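Local coordinates for protein geranyltranstransferase (Enterococcus faecalis, PDB 3P8L) that probably catalyses the condensation of isopentenyl diphosphate with geranyl diphosphate to give farnesyl diphosphate and diphosphate, in a magnesium-dependent reaction, at residues L173-L178 against S251-L256; G219-I224 against D264-Q269. One frame throughout, in Å; residues are numbered along the deposited sequence.

Contact 1: residues L173-L178 against S251-L256; sequences LTLEEL and STYPAL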
# COMPACT_ATOMS: atom_id res chain seq x y z
N LEU A 173 29.14 0.45 5.53
CA LEU A 173 28.64 1.82 5.56
C LEU A 173 29.35 2.66 6.60
O LEU A 173 29.85 2.14 7.60
CB LEU A 173 27.13 1.82 5.84
CG LEU A 173 26.18 1.06 4.91
CD1 LEU A 173 24.82 0.88 5.57
CD2 LEU A 173 26.04 1.75 3.55
N THR A 174 29.39 3.97 6.37
CA THR A 174 29.88 4.93 7.35
C THR A 174 28.81 5.18 8.42
O THR A 174 27.68 4.71 8.29
CB THR A 174 30.28 6.28 6.71
OG1 THR A 174 29.11 6.99 6.29
CG2 THR A 174 31.21 6.08 5.51
N LEU A 175 29.18 5.93 9.46
CA LEU A 175 28.24 6.29 10.52
C LEU A 175 27.02 7.04 9.97
O LEU A 175 25.88 6.72 10.32
CB LEU A 175 28.95 7.12 11.59
CG LEU A 175 28.13 7.68 12.77
CD1 LEU A 175 27.51 6.57 13.63
CD2 LEU A 175 29.00 8.59 13.62
N GLU A 176 27.27 8.00 9.09
CA GLU A 176 26.23 8.88 8.55
C GLU A 176 25.35 8.18 7.49
O GLU A 176 24.19 8.55 7.31
CB GLU A 176 26.85 10.17 8.00
CG GLU A 176 27.62 11.00 9.04
CD GLU A 176 29.06 10.51 9.30
OE1 GLU A 176 29.62 10.85 10.36
OE2 GLU A 176 29.62 9.78 8.45
N GLU A 177 25.92 7.18 6.82
CA GLU A 177 25.16 6.32 5.92
C GLU A 177 24.24 5.39 6.72
O GLU A 177 23.08 5.21 6.35
CB GLU A 177 26.09 5.48 5.04
CG GLU A 177 26.81 6.27 3.94
CD GLU A 177 27.81 5.42 3.16
OE1 GLU A 177 28.58 4.65 3.78
OE2 GLU A 177 27.82 5.52 1.92
N LEU A 178 24.77 4.83 7.81
CA LEU A 178 24.01 4.01 8.76
C LEU A 178 22.83 4.77 9.36
O LEU A 178 21.71 4.25 9.39
CB LEU A 178 24.92 3.47 9.87
CG LEU A 178 24.30 2.56 10.94
CD1 LEU A 178 23.90 1.19 10.39
CD2 LEU A 178 25.25 2.38 12.11
N SER A 251 28.64 -3.23 11.44
CA SER A 251 28.29 -1.82 11.41
C SER A 251 27.07 -1.49 12.25
O SER A 251 25.95 -1.43 11.76
CB SER A 251 28.11 -1.32 9.98
OG SER A 251 27.80 -2.38 9.10
N THR A 252 27.33 -1.25 13.52
CA THR A 252 26.35 -0.99 14.53
C THR A 252 26.92 0.13 15.32
O THR A 252 28.08 0.43 15.22
CB THR A 252 26.28 -2.11 15.52
OG1 THR A 252 27.53 -2.19 16.21
CG2 THR A 252 25.99 -3.41 14.84
N TYR A 253 26.12 0.74 16.15
CA TYR A 253 26.65 1.86 16.86
C TYR A 253 27.81 1.50 17.75
O TYR A 253 28.82 2.19 17.77
CB TYR A 253 25.54 2.54 17.64
CG TYR A 253 24.93 3.63 16.83
CD1 TYR A 253 24.12 3.34 15.77
CD2 TYR A 253 25.19 4.93 17.11
CE1 TYR A 253 23.59 4.33 15.05
CE2 TYR A 253 24.66 5.91 16.39
CZ TYR A 253 23.87 5.61 15.36
OH TYR A 253 23.34 6.63 14.63
N PRO A 254 27.72 0.41 18.46
CA PRO A 254 28.79 0.05 19.36
C PRO A 254 30.06 -0.22 18.60
O PRO A 254 31.14 0.13 19.02
CB PRO A 254 28.25 -1.22 19.99
CG PRO A 254 26.81 -0.94 20.12
CD PRO A 254 26.42 0.07 19.06
N ALA A 255 29.94 -0.87 17.47
CA ALA A 255 31.12 -1.19 16.73
C ALA A 255 31.79 0.07 16.24
O ALA A 255 33.00 0.20 16.27
CB ALA A 255 30.79 -2.08 15.58
N LEU A 256 31.01 1.00 15.75
CA LEU A 256 31.58 2.21 15.16
C LEU A 256 32.05 3.21 16.20
O LEU A 256 32.93 4.03 15.91
CB LEU A 256 30.59 2.87 14.19
CG LEU A 256 30.18 2.16 12.89
CD1 LEU A 256 29.06 2.94 12.22
CD2 LEU A 256 31.35 1.95 11.92
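The phenol ring of Y253 takes two leucine methyls from 173-178 on the same side of its plane, both arriving obliquely. L178 CD2 sits 3.9 Å from CE1 of Y253, while CD1 of L175 reaches CE2 of Y253 at 4.0 Å, the L175 side chain lying roughly perpendicular to that of Y253. L220 and I224 of helix 205-230 occupy the other side of the plane, which leaves the ring between two layers of aliphatic carbon. L256 adds a third leucine: its CD1 comes to 3.8 Å from the CA of L175 and to 3.9 Å from CD2 of L178. The L178 side chain extends across the gap because its CG stands anti to the backbone N (chi1 -179°), and its CD1 then meets the carbonyl oxygen of S251 at 3.6 Å. L175 and L256 form the outer part of this apolar patch, whereas L178 and Y253 are buried, and no hydrogen bond crosses between the segments.

Within the all-helical isoprenoid synthase fold, this joins the first turn of helix 175-200 to that of the short helix 253-257. Both starts are capped by threonine. T174 and E177 form a capping box: E177 OE1 accepts from T174 N (2.8 Å, 170°) with its anti lone pair, and E177 N returns a bond to T174 OG1. On the other helix A255 N donates to OG1 of T252 at 3.0 Å.

Contact 2: residues G219-I224 against D264-Q269; sequences GLAFQI and DALTHQ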
# COMPACT_ATOMS: atom_id res chain seq x y z
N GLY A 219 13.40 7.18 18.09
CA GLY A 219 13.65 6.13 17.09
C GLY A 219 15.10 5.72 16.99
O GLY A 219 15.41 4.55 16.79
N LEU A 220 16.00 6.70 17.13
CA LEU A 220 17.43 6.43 17.12
C LEU A 220 17.84 5.80 18.45
O LEU A 220 18.57 4.81 18.47
CB LEU A 220 18.22 7.73 16.85
CG LEU A 220 19.65 7.63 16.30
CD1 LEU A 220 19.72 6.88 14.96
CD2 LEU A 220 20.27 9.01 16.15
N ALA A 221 17.33 6.34 19.56
CA ALA A 221 17.59 5.76 20.88
C ALA A 221 17.15 4.29 20.97
O ALA A 221 17.83 3.48 21.60
CB ALA A 221 16.93 6.60 21.99
N PHE A 222 16.04 3.95 20.31
CA PHE A 222 15.48 2.60 20.26
C PHE A 222 16.47 1.64 19.60
O PHE A 222 16.73 0.56 20.12
CB PHE A 222 14.12 2.64 19.51
CG PHE A 222 13.53 1.29 19.15
CD1 PHE A 222 12.97 0.46 20.13
CD2 PHE A 222 13.48 0.87 17.82
CE1 PHE A 222 12.41 -0.79 19.79
CE2 PHE A 222 12.92 -0.37 17.46
CZ PHE A 222 12.38 -1.20 18.46
N GLN A 223 17.04 2.08 18.47
CA GLN A 223 18.00 1.27 17.72
C GLN A 223 19.34 1.11 18.43
O GLN A 223 19.88 0.01 18.48
CB GLN A 223 18.22 1.86 16.33
CG GLN A 223 18.69 0.82 15.32
CD GLN A 223 17.55 0.25 14.50
OE1 GLN A 223 17.16 -0.90 14.67
NE2 GLN A 223 17.00 1.08 13.62
N ILE A 224 19.87 2.21 18.98
CA ILE A 224 21.13 2.17 19.73
C ILE A 224 21.01 1.23 20.94
O ILE A 224 21.93 0.46 21.21
CB ILE A 224 21.61 3.59 20.15
CG1 ILE A 224 21.88 4.46 18.91
CG2 ILE A 224 22.88 3.51 21.01
CD1 ILE A 224 21.91 5.95 19.19
N ASP A 264 26.86 6.52 25.55
CA ASP A 264 26.75 7.98 25.53
C ASP A 264 25.91 8.46 24.36
O ASP A 264 25.24 9.49 24.47
CB ASP A 264 28.14 8.63 25.51
CG ASP A 264 28.73 8.77 26.90
OD1 ASP A 264 29.94 9.09 26.99
OD2 ASP A 264 28.01 8.57 27.90
N ALA A 265 25.94 7.73 23.25
CA ALA A 265 25.05 8.03 22.12
C ALA A 265 23.58 7.92 22.55
O ALA A 265 22.77 8.80 22.24
CB ALA A 265 25.34 7.10 20.95
N LEU A 266 23.27 6.85 23.31
CA LEU A 266 21.94 6.61 23.86
C LEU A 266 21.50 7.71 24.82
O LEU A 266 20.45 8.32 24.62
CB LEU A 266 21.89 5.24 24.56
CG LEU A 266 20.59 4.74 25.19
CD1 LEU A 266 19.42 4.79 24.20
CD2 LEU A 266 20.77 3.34 25.75
N THR A 267 22.33 7.97 25.84
CA THR A 267 22.10 9.02 26.84
C THR A 267 21.82 10.39 26.21
O THR A 267 20.88 11.09 26.62
CB THR A 267 23.29 9.10 27.87
OG1 THR A 267 23.50 7.81 28.46
CG2 THR A 267 23.02 10.11 28.98
N HIS A 268 22.61 10.75 25.20
CA HIS A 268 22.43 12.01 24.47
C HIS A 268 21.09 12.10 23.72
O HIS A 268 20.42 13.14 23.75
CB HIS A 268 23.62 12.29 23.54
CG HIS A 268 24.91 12.55 24.26
ND1 HIS A 268 26.12 12.06 23.82
CD2 HIS A 268 25.17 13.22 25.41
CE1 HIS A 268 27.08 12.43 24.66
NE2 HIS A 268 26.53 13.13 25.63
N GLN A 269 20.69 11.01 23.06
CA GLN A 269 19.37 10.98 22.40
C GLN A 269 18.24 11.14 23.41
O GLN A 269 17.30 11.92 23.17
CB GLN A 269 19.17 9.70 21.58
CG GLN A 269 20.04 9.58 20.34
CD GLN A 269 19.93 10.76 19.37
OE1 GLN A 269 18.85 11.33 19.15
NE2 GLN A 269 21.05 11.13 18.78
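Q269 runs along the facing surface of helix 219-224, touching a different residue at nearly every step. Its CB packs on the CB of A221 at 3.8 Å, and CG then lies 4.2 Å from the CD1 of I224. The chain bends at the next bond (chi2 -55°), which brings the amide over L220: CD2 of that leucine is 3.7 Å from CD of Q269 and 3.5 Å from its NE2. At the tip, OE1 is hydrogen-bonded to ND1 of H217, about one turn before L220 and A221 on helix 205-230.

Beside this column, L266 CD1 drops against A221, 3.3 Å from the carbonyl oxygen of A221, while I224 CG2 lies alongside CB of L266, the two side chains pointing opposite ways as they pass. I224 also reaches the methyl of A265, with its CD1 4.0 Å from A265 CB. A221 and L266 have the nearest CA atoms, 5.3 Å apart. The axes of 219-224 and 264-269 approach to 9.0 Å with 155° between their directions, so here the two helices run roughly antiparallel in the helical bundle.

No hydrogen bond links the two segments directly. Their cohesion is therefore mainly van der Waals contact between aliphatic groups, and the bond that Q269 OE1 accepts from H217 ND1 adds a polar tie between the same two helices.

How the contacts relate
Contacts 1 and 2 meet at Y253, with their centres 13 Å apart on the same side of the chain's centre. The tyrosine touches the first segment of contact 2 twice: its OH is 3.6 Å from L220 CD1, and its CG is 3.8 Å from I224 CG1. Helix 205-230 is therefore shared: it pairs with 264-269 in contact 2 and packs on Y253 of contact 1. The segments alternate along the chain. On the same helix, 219-224 is followed by the aspartate-rich DDLLD motif, which binds magnesium in relatives and probably does here; T252 and P254 of contact 1 touch its D227. Residues 234-250, just before contact 1's second segment, are not modelled.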